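PDB 4G3A: CLIP-associating protein from Drosophila melanogaster, which tracks microtubule plus ends and stabilises dynamic microtubules, supporting mitotic spindle formation and kinetochore attachment, its N-terminal TOG-like domain being present here. Local coordinates for residues 137-149 with 173-187. Numbering follows the deposited sequence.
Sequences FKHKNAKVREEFL and VCALLGDPTVNVREA
Arg145 reaches across from the first turn of its helix and takes the carboxylate of Asp179 side-on, in a two-pronged salt bridge. NH2 of Arg145 meets OD1 of Asp179 at 2.8 Å in a nearly straight bond (170°), while NE of Arg145 reaches OD2 of Asp179 along a more bent path. Both oxygens use their syn lone pairs, and the two flat groups lie nearly coplanar, 30° apart. A bend at chi3 folds the arginine back so that one guanidinium face rests on CA of Ala142, while NH1 donates to the carbonyl O of His139. Asp179 is held from its own side too: its OD1 also accepts from the backbone N of Thr181, on the anti side and somewhat out of the carboxylate plane, in an Asx turn. The pair therefore ties together the two loops that lead into helices 142-159 and 182-199.

Further along the helices from this polar end, Val184 points CG2 at the first helical turn, 3.3 Å from the carbonyl O of Ala142. Glu146, its CG anti to the backbone N and the rest extended, reaches over to helix 182-199; its CG packs on CB of Ala187 at 3.8 Å, and a water bridges its OE2 to the backbone O of Asn183. Deeper in, CD1 of Leu176 sits between CD1 of Leu149 (3.7 Å) and the ring edge of Phe137, whose CD1 lies 3.8 Å away. The other branch of Leu149, CD2, goes to CG2 of Val173. CE2 of Phe148 stands over the centre of one face of the Phe137 ring, and Phe148 carries the packing on to helix 125-136.

Segments 142-149 and 182-187 of the two helices run almost parallel, 13° apart with axes 9.0 Å from each other, in the side-by-side helix packing of a TOG domain's HEAT-repeat array.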
ATOM      1  N   PHE A 137       1.483 -11.856   0.839  1.00 24.73           N
ATOM      2  CA  PHE A 137       1.589 -12.780   1.959  1.00 27.41           C
ATOM      3  C   PHE A 137       2.848 -13.635   1.812  1.00 31.83           C
ATOM      4  O   PHE A 137       3.511 -13.951   2.793  1.00 31.00           O
ATOM      5  CB  PHE A 137       0.345 -13.674   2.085  1.00 31.46           C
ATOM      6  CG  PHE A 137      -0.755 -13.080   2.944  1.00 29.96           C
ATOM      7  CD1 PHE A 137      -0.505 -12.710   4.256  1.00 36.27           C
ATOM      8  CD2 PHE A 137      -2.043 -12.918   2.440  1.00 25.44           C
ATOM      9  CE1 PHE A 137      -1.514 -12.168   5.059  1.00 35.07           C
ATOM     10  CE2 PHE A 137      -3.066 -12.377   3.232  1.00 25.37           C
ATOM     11  CZ  PHE A 137      -2.792 -12.000   4.546  1.00 32.20           C
ATOM     12  N   LYS A 138       3.188 -13.996   0.584  1.00 30.06           N
ATOM     13  CA  LYS A 138       4.355 -14.844   0.345  1.00 36.18           C
ATOM     14  C   LYS A 138       5.478 -14.131  -0.415  1.00 35.17           C
ATOM     15  O   LYS A 138       6.320 -14.771  -1.019  1.00 34.35           O
ATOM     16  CB  LYS A 138       3.941 -16.114  -0.392  1.00 43.07           C
ATOM     17  CG  LYS A 138       2.896 -16.937   0.351  1.00 43.72           C
ATOM     18  CD  LYS A 138       2.693 -18.299  -0.316  1.00 53.23           C
ATOM     19  CE  LYS A 138       1.592 -19.099   0.360  1.00 54.53           C
ATOM     20  NZ  LYS A 138       1.898 -19.433   1.785  1.00 54.82           N
ATOM     21  N   HIS A 139       5.497 -12.805  -0.376  1.00 32.25           N
ATOM     22  CA  HIS A 139       6.590 -12.055  -0.998  1.00 32.26           C
ATOM     23  C   HIS A 139       7.949 -12.469  -0.414  1.00 33.00           C
ATOM     24  O   HIS A 139       8.063 -12.800   0.779  1.00 28.05           O
ATOM     25  CB  HIS A 139       6.371 -10.552  -0.822  1.00 29.14           C
ATOM     26  CG  HIS A 139       7.138  -9.712  -1.810  1.00 30.03           C
ATOM     27  ND1 HIS A 139       8.491  -9.535  -1.725  1.00 27.60           N
ATOM     28  CD2 HIS A 139       6.716  -9.012  -2.893  1.00 27.80           C
ATOM     29  CE1 HIS A 139       8.893  -8.746  -2.723  1.00 35.23           C
ATOM     30  NE2 HIS A 139       7.831  -8.426  -3.442  1.00 32.72           N
ATOM     31  N   LYS A 140       8.978 -12.461  -1.257  1.00 28.47           N
ATOM     32  CA  LYS A 140      10.311 -12.903  -0.853  1.00 30.91           C
ATOM     33  C   LYS A 140      10.953 -11.959   0.166  1.00 27.35           C
ATOM     34  O   LYS A 140      11.816 -12.365   0.959  1.00 27.53           O
ATOM     35  CB  LYS A 140      11.230 -13.008  -2.077  1.00 28.29           C
ATOM     36  CG  LYS A 140      11.581 -11.664  -2.688  1.00 28.64           C
ATOM     37  CD  LYS A 140      12.518 -11.849  -3.892  1.00 41.25           C
ATOM     38  CE  LYS A 140      12.784 -10.529  -4.592  1.00 51.91           C
ATOM     39  NZ  LYS A 140      11.549 -10.005  -5.231  1.00 59.99           N
ATOM     40  N   ASN A 141      10.515 -10.706   0.146  1.00 26.86           N
ATOM     41  CA  ASN A 141      11.073  -9.685   1.019  1.00 28.36           C
ATOM     42  C   ASN A 141      10.234  -9.545   2.299  1.00 30.87           C
ATOM     43  O   ASN A 141       9.039  -9.267   2.225  1.00 27.35           O
ATOM     44  CB  ASN A 141      11.143  -8.361   0.255  1.00 33.37           C
ATOM     45  CG  ASN A 141      11.840  -7.269   1.039  1.00 43.44           C
ATOM     46  OD1 ASN A 141      11.401  -6.884   2.121  1.00 42.71           O
ATOM     47  ND2 ASN A 141      12.928  -6.753   0.487  1.00 51.70           N
ATOM     48  N   ALA A 142      10.857  -9.764   3.459  1.00 26.77           N
ATOM     49  CA  ALA A 142      10.149  -9.720   4.740  1.00 29.81           C
ATOM     50  C   ALA A 142       9.526  -8.350   5.002  1.00 28.68           C
ATOM     51  O   ALA A 142       8.526  -8.245   5.706  1.00 27.20           O
ATOM     52  CB  ALA A 142      11.089 -10.102   5.893  1.00 27.28           C
ATOM     53  N   LYS A 143      10.128  -7.297   4.452  1.00 29.99           N
ATOM     54  CA  LYS A 143       9.607  -5.956   4.693  1.00 31.17           C
ATOM     55  C   LYS A 143       8.294  -5.743   3.934  1.00 29.25           C
ATOM     56  O   LYS A 143       7.410  -5.049   4.416  1.00 26.34           O
ATOM     57  CB  LYS A 143      10.633  -4.866   4.367  1.00 34.55           C
ATOM     58  CG  LYS A 143      10.277  -3.486   4.940  1.00 34.82           C
ATOM     59  CD  LYS A 143      10.221  -3.485   6.464  1.00 31.07           C
ATOM     60  CE  LYS A 143      10.092  -2.065   7.010  1.00 49.76           C
ATOM     61  NZ  LYS A 143       9.947  -1.986   8.498  1.00 47.52           N
ATOM     62  N   VAL A 144       8.161  -6.349   2.758  1.00 25.42           N
ATOM     63  CA  VAL A 144       6.867  -6.355   2.094  1.00 25.04           C
ATOM     64  C   VAL A 144       5.822  -7.098   2.927  1.00 22.85           C
ATOM     65  O   VAL A 144       4.701  -6.610   3.113  1.00 22.93           O
ATOM     66  CB  VAL A 144       6.928  -7.004   0.706  1.00 29.60           C
ATOM     67  CG1 VAL A 144       5.524  -7.135   0.121  1.00 24.20           C
ATOM     68  CG2 VAL A 144       7.833  -6.193  -0.229  1.00 26.23           C
ATOM     69  N   ARG A 145       6.178  -8.283   3.414  1.00 23.41           N
ATOM     70  CA  ARG A 145       5.220  -9.072   4.190  1.00 22.67           C
ATOM     71  C   ARG A 145       4.767  -8.280   5.418  1.00 25.86           C
ATOM     72  O   ARG A 145       3.586  -8.216   5.724  1.00 25.52           O
ATOM     73  CB  ARG A 145       5.815 -10.433   4.570  1.00 29.75           C
ATOM     74  CG  ARG A 145       6.333 -11.233   3.346  1.00 29.20           C
ATOM     75  CD  ARG A 145       6.569 -12.706   3.686  1.00 28.92           C
ATOM     76  NE  ARG A 145       7.595 -12.929   4.699  1.00 23.41           N
ATOM     77  CZ  ARG A 145       8.904 -12.979   4.450  1.00 31.06           C
ATOM     78  NH1 ARG A 145       9.360 -12.785   3.219  1.00 33.69           N
ATOM     79  NH2 ARG A 145       9.764 -13.210   5.437  1.00 29.28           N
ATOM     80  N   GLU A 146       5.711  -7.646   6.101  1.00 24.09           N
ATOM     81  CA  GLU A 146       5.388  -6.844   7.274  1.00 24.56           C
ATOM     82  C   GLU A 146       4.563  -5.595   6.938  1.00 24.75           C
ATOM     83  O   GLU A 146       3.606  -5.266   7.640  1.00 27.98           O
ATOM     84  CB  GLU A 146       6.667  -6.415   7.983  1.00 25.82           C
ATOM     85  CG  GLU A 146       6.390  -5.587   9.224  1.00 33.21           C
ATOM     86  CD  GLU A 146       7.653  -5.089   9.880  1.00 45.74           C
ATOM     87  OE1 GLU A 146       8.743  -5.327   9.322  1.00 43.88           O
ATOM     88  OE2 GLU A 146       7.553  -4.459  10.952  1.00 56.83           O
ATOM     89  N   GLU A 147       4.950  -4.892   5.875  1.00 24.84           N
ATOM     90  CA  GLU A 147       4.236  -3.689   5.467  1.00 21.65           C
ATOM     91  C   GLU A 147       2.795  -4.022   5.087  1.00 21.17           C
ATOM     92  O   GLU A 147       1.865  -3.293   5.448  1.00 27.70           O
ATOM     93  CB  GLU A 147       4.960  -2.984   4.306  1.00 24.07           C
ATOM     94  CG  GLU A 147       6.233  -2.249   4.708  1.00 31.85           C
ATOM     95  CD  GLU A 147       5.952  -1.010   5.541  1.00 38.25           C
ATOM     96  OE1 GLU A 147       4.822  -0.472   5.458  1.00 31.65           O
ATOM     97  OE2 GLU A 147       6.863  -0.571   6.271  1.00 35.54           O
ATOM     98  N   PHE A 148       2.613  -5.124   4.367  1.00 22.79           N
ATOM     99  CA  PHE A 148       1.279  -5.511   3.952  1.00 24.96           C
ATOM    100  C   PHE A 148       0.353  -5.760   5.141  1.00 24.68           C
ATOM    101  O   PHE A 148      -0.811  -5.349   5.111  1.00 24.10           O
ATOM    102  CB  PHE A 148       1.285  -6.713   3.001  1.00 24.91           C
ATOM    103  CG  PHE A 148      -0.095  -7.233   2.702  1.00 20.74           C
ATOM    104  CD1 PHE A 148      -1.060  -6.386   2.169  1.00 24.37           C
ATOM    105  CD2 PHE A 148      -0.441  -8.552   3.000  1.00 27.09           C
ATOM    106  CE1 PHE A 148      -2.338  -6.844   1.920  1.00 31.50           C
ATOM    107  CE2 PHE A 148      -1.725  -9.021   2.744  1.00 22.68           C
ATOM    108  CZ  PHE A 148      -2.666  -8.168   2.202  1.00 21.73           C
ATOM    109  N   LEU A 149       0.864  -6.412   6.188  1.00 23.48           N
ATOM    110  CA  LEU A 149       0.068  -6.594   7.405  1.00 22.75           C
ATOM    111  C   LEU A 149      -0.374  -5.229   7.923  1.00 24.51           C
ATOM    112  O   LEU A 149      -1.512  -5.064   8.349  1.00 22.63           O
ATOM    113  CB  LEU A 149       0.838  -7.381   8.472  1.00 24.18           C
ATOM    114  CG  LEU A 149       1.070  -8.859   8.118  1.00 25.96           C
ATOM    115  CD1 LEU A 149       2.064  -9.520   9.061  1.00 23.80           C
ATOM    116  CD2 LEU A 149      -0.243  -9.647   8.071  1.00 25.89           C
ATOM    117  N   VAL A 173      -2.823 -14.726   7.889  1.00 25.14           N
ATOM    118  CA  VAL A 173      -2.121 -13.967   8.923  1.00 20.15           C
ATOM    119  C   VAL A 173      -1.534 -14.930   9.971  1.00 24.45           C
ATOM    120  O   VAL A 173      -0.404 -14.766  10.438  1.00 26.72           O
ATOM    121  CB  VAL A 173      -3.045 -12.941   9.605  1.00 21.79           C
ATOM    122  CG1 VAL A 173      -2.369 -12.357  10.857  1.00 20.75           C
ATOM    123  CG2 VAL A 173      -3.432 -11.847   8.617  1.00 25.38           C
ATOM    124  N   CYS A 174      -2.297 -15.949  10.336  1.00 26.61           N
ATOM    125  CA  CYS A 174      -1.789 -16.929  11.295  1.00 27.32           C
ATOM    126  C   CYS A 174      -0.552 -17.655  10.753  1.00 30.18           C
ATOM    127  O   CYS A 174       0.383 -17.921  11.496  1.00 28.37           O
ATOM    128  CB  CYS A 174      -2.880 -17.911  11.704  1.00 25.92           C
ATOM    129  SG  CYS A 174      -4.098 -17.213  12.868  1.00 26.38           S
ATOM    130  N   ALA A 175      -0.539 -17.953   9.453  1.00 33.64           N
ATOM    131  CA  ALA A 175       0.637 -18.558   8.832  1.00 31.26           C
ATOM    132  C   ALA A 175       1.882 -17.707   9.047  1.00 33.42           C
ATOM    133  O   ALA A 175       2.979 -18.238   9.200  1.00 33.69           O
ATOM    134  CB  ALA A 175       0.405 -18.791   7.337  1.00 28.77           C
ATOM    135  N   LEU A 176       1.718 -16.386   9.042  1.00 28.68           N
ATOM    136  CA  LEU A 176       2.852 -15.492   9.269  1.00 25.64           C
ATOM    137  C   LEU A 176       3.379 -15.468  10.709  1.00 36.50           C
ATOM    138  O   LEU A 176       4.463 -14.932  10.959  1.00 33.22           O
ATOM    139  CB  LEU A 176       2.544 -14.074   8.774  1.00 25.36           C
ATOM    140  CG  LEU A 176       2.423 -13.964   7.243  1.00 27.91           C
ATOM    141  CD1 LEU A 176       2.340 -12.512   6.822  1.00 22.92           C
ATOM    142  CD2 LEU A 176       3.594 -14.647   6.556  1.00 31.57           C
ATOM    143  N   LEU A 177       2.621 -16.038  11.654  1.00 28.60           N
ATOM    144  CA  LEU A 177       3.138 -16.235  13.010  1.00 29.17           C
ATOM    145  C   LEU A 177       4.394 -17.106  13.000  1.00 34.22           C
ATOM    146  O   LEU A 177       5.263 -16.949  13.851  1.00 41.23           O
ATOM    147  CB  LEU A 177       2.079 -16.868  13.934  1.00 32.58           C
ATOM    148  CG  LEU A 177       0.876 -15.983  14.274  1.00 30.96           C
ATOM    149  CD1 LEU A 177      -0.207 -16.771  15.016  1.00 25.10           C
ATOM    150  CD2 LEU A 177       1.313 -14.782  15.101  1.00 31.11           C
ATOM    151  N   GLY A 178       4.483 -18.022  12.037  1.00 37.00           N
ATOM    152  CA  GLY A 178       5.664 -18.856  11.883  1.00 38.57           C
ATOM    153  C   GLY A 178       6.617 -18.389  10.786  1.00 34.70           C
ATOM    154  O   GLY A 178       7.382 -19.185  10.235  1.00 37.43           O
ATOM    155  N   ASP A 179       6.571 -17.099  10.458  1.00 33.28           N
ATOM    156  CA  ASP A 179       7.474 -16.527   9.458  1.00 30.98           C
ATOM    157  C   ASP A 179       8.926 -16.734   9.898  1.00 33.90           C
ATOM    158  O   ASP A 179       9.219 -16.721  11.089  1.00 36.80           O
ATOM    159  CB  ASP A 179       7.183 -15.030   9.294  1.00 31.80           C
ATOM    160  CG  ASP A 179       7.759 -14.456   8.014  1.00 34.07           C
ATOM    161  OD1 ASP A 179       8.876 -13.899   8.052  1.00 32.07           O
ATOM    162  OD2 ASP A 179       7.082 -14.540   6.974  1.00 39.23           O
ATOM    163  N   PRO A 180       9.846 -16.936   8.945  1.00 40.26           N
ATOM    164  CA  PRO A 180      11.233 -17.123   9.403  1.00 40.06           C
ATOM    165  C   PRO A 180      11.849 -15.848   9.972  1.00 40.11           C
ATOM    166  O   PRO A 180      12.927 -15.907  10.546  1.00 44.29           O
ATOM    167  CB  PRO A 180      11.973 -17.541   8.127  1.00 35.01           C
ATOM    168  CG  PRO A 180      11.126 -17.025   7.005  1.00 35.14           C
ATOM    169  CD  PRO A 180       9.704 -17.134   7.492  1.00 30.22           C
ATOM    170  N   THR A 181      11.169 -14.717   9.804  1.00 39.70           N
ATOM    171  CA  THR A 181      11.694 -13.418  10.212  1.00 37.22           C
ATOM    172  C   THR A 181      10.962 -12.936  11.455  1.00 39.73           C
ATOM    173  O   THR A 181       9.731 -12.967  11.500  1.00 40.94           O
ATOM    174  CB  THR A 181      11.500 -12.373   9.079  1.00 33.07           C
ATOM    175  OG1 THR A 181      12.513 -12.556   8.074  1.00 34.62           O
ATOM    176  CG2 THR A 181      11.581 -10.962   9.616  1.00 38.75           C
ATOM    177  N   VAL A 182      11.705 -12.484  12.460  1.00 38.24           N
ATOM    178  CA  VAL A 182      11.069 -12.088  13.720  1.00 39.35           C
ATOM    179  C   VAL A 182      10.176 -10.858  13.547  1.00 41.29           C
ATOM    180  O   VAL A 182       9.109 -10.784  14.153  1.00 41.88           O
ATOM    181  CB  VAL A 182      12.092 -11.874  14.873  1.00 59.14           C
ATOM    182  CG1 VAL A 182      12.997 -10.699  14.581  1.00 60.37           C
ATOM    183  CG2 VAL A 182      11.365 -11.674  16.196  1.00 58.23           C
ATOM    184  N   ASN A 183      10.594  -9.913  12.705  1.00 36.72           N
ATOM    185  CA  ASN A 183       9.797  -8.703  12.471  1.00 42.29           C
ATOM    186  C   ASN A 183       8.398  -9.007  11.951  1.00 44.33           C
ATOM    187  O   ASN A 183       7.433  -8.321  12.290  1.00 42.39           O
ATOM    188  CB  ASN A 183      10.494  -7.771  11.485  1.00 49.68           C
ATOM    189  CG  ASN A 183      11.871  -7.369  11.945  1.00 61.62           C
ATOM    190  OD1 ASN A 183      12.776  -8.200  12.026  1.00 70.48           O
ATOM    191  ND2 ASN A 183      12.045  -6.087  12.241  1.00 58.13           N
ATOM    192  N   VAL A 184       8.303 -10.027  11.105  1.00 37.64           N
ATOM    193  CA  VAL A 184       7.021 -10.438  10.564  1.00 30.72           C
ATOM    194  C   VAL A 184       6.200 -11.211  11.600  1.00 30.47           C
ATOM    195  O   VAL A 184       5.005 -10.958  11.760  1.00 29.91           O
ATOM    196  CB  VAL A 184       7.197 -11.262   9.282  1.00 23.25           C
ATOM    197  CG1 VAL A 184       5.862 -11.807   8.823  1.00 24.69           C
ATOM    198  CG2 VAL A 184       7.819 -10.379   8.172  1.00 25.47           C
ATOM    199  N   ARG A 185       6.835 -12.147  12.305  1.00 34.17           N
ATOM    200  CA  ARG A 185       6.132 -12.887  13.357  1.00 35.22           C
ATOM    201  C   ARG A 185       5.474 -11.907  14.322  1.00 36.22           C
ATOM    202  O   ARG A 185       4.297 -12.046  14.658  1.00 43.57           O
ATOM    203  CB  ARG A 185       7.072 -13.842  14.117  1.00 33.62           C
ATOM    204  CG  ARG A 185       7.610 -15.002  13.269  1.00 40.53           C
ATOM    205  CD  ARG A 185       8.274 -16.113  14.136  1.00 39.02           C
ATOM    206  NE  ARG A 185       9.440 -15.608  14.859  1.00 43.78           N
ATOM    207  CZ  ARG A 185      10.689 -15.624  14.392  1.00 47.90           C
ATOM    208  NH1 ARG A 185      10.963 -16.139  13.198  1.00 36.16           N
ATOM    209  NH2 ARG A 185      11.677 -15.130  15.127  1.00 54.83           N
ATOM    210  N   GLU A 186       6.233 -10.906  14.757  1.00 39.46           N
ATOM    211  CA  GLU A 186       5.717  -9.895  15.679  1.00 41.57           C
ATOM    212  C   GLU A 186       4.626  -9.004  15.075  1.00 39.57           C
ATOM    213  O   GLU A 186       3.676  -8.637  15.763  1.00 36.81           O
ATOM    214  CB  GLU A 186       6.860  -9.065  16.269  1.00 47.08           C
ATOM    215  CG  GLU A 186       7.713  -9.882  17.236  1.00 65.00           C
ATOM    216  CD  GLU A 186       8.779  -9.068  17.941  1.00 80.46           C
ATOM    217  OE1 GLU A 186       9.151  -7.995  17.421  1.00 87.32           O
ATOM    218  OE2 GLU A 186       9.248  -9.509  19.015  1.00 81.17           O
ATOM    219  N   ALA A 187       4.759  -8.673  13.794  1.00 35.87           N
ATOM    220  CA  ALA A 187       3.740  -7.907  13.076  1.00 33.53           C
ATOM    221  C   ALA A 187       2.435  -8.691  12.962  1.00 34.31           C
ATOM    222  O   ALA A 187       1.347  -8.127  13.056  1.00 34.14           O
ATOM    223  CB  ALA A 187       4.242  -7.551  11.685  1.00 28.73           C
TER
HETATM  224  O   HOH W   1       7.588  -5.988  13.683  1.00 49.60           O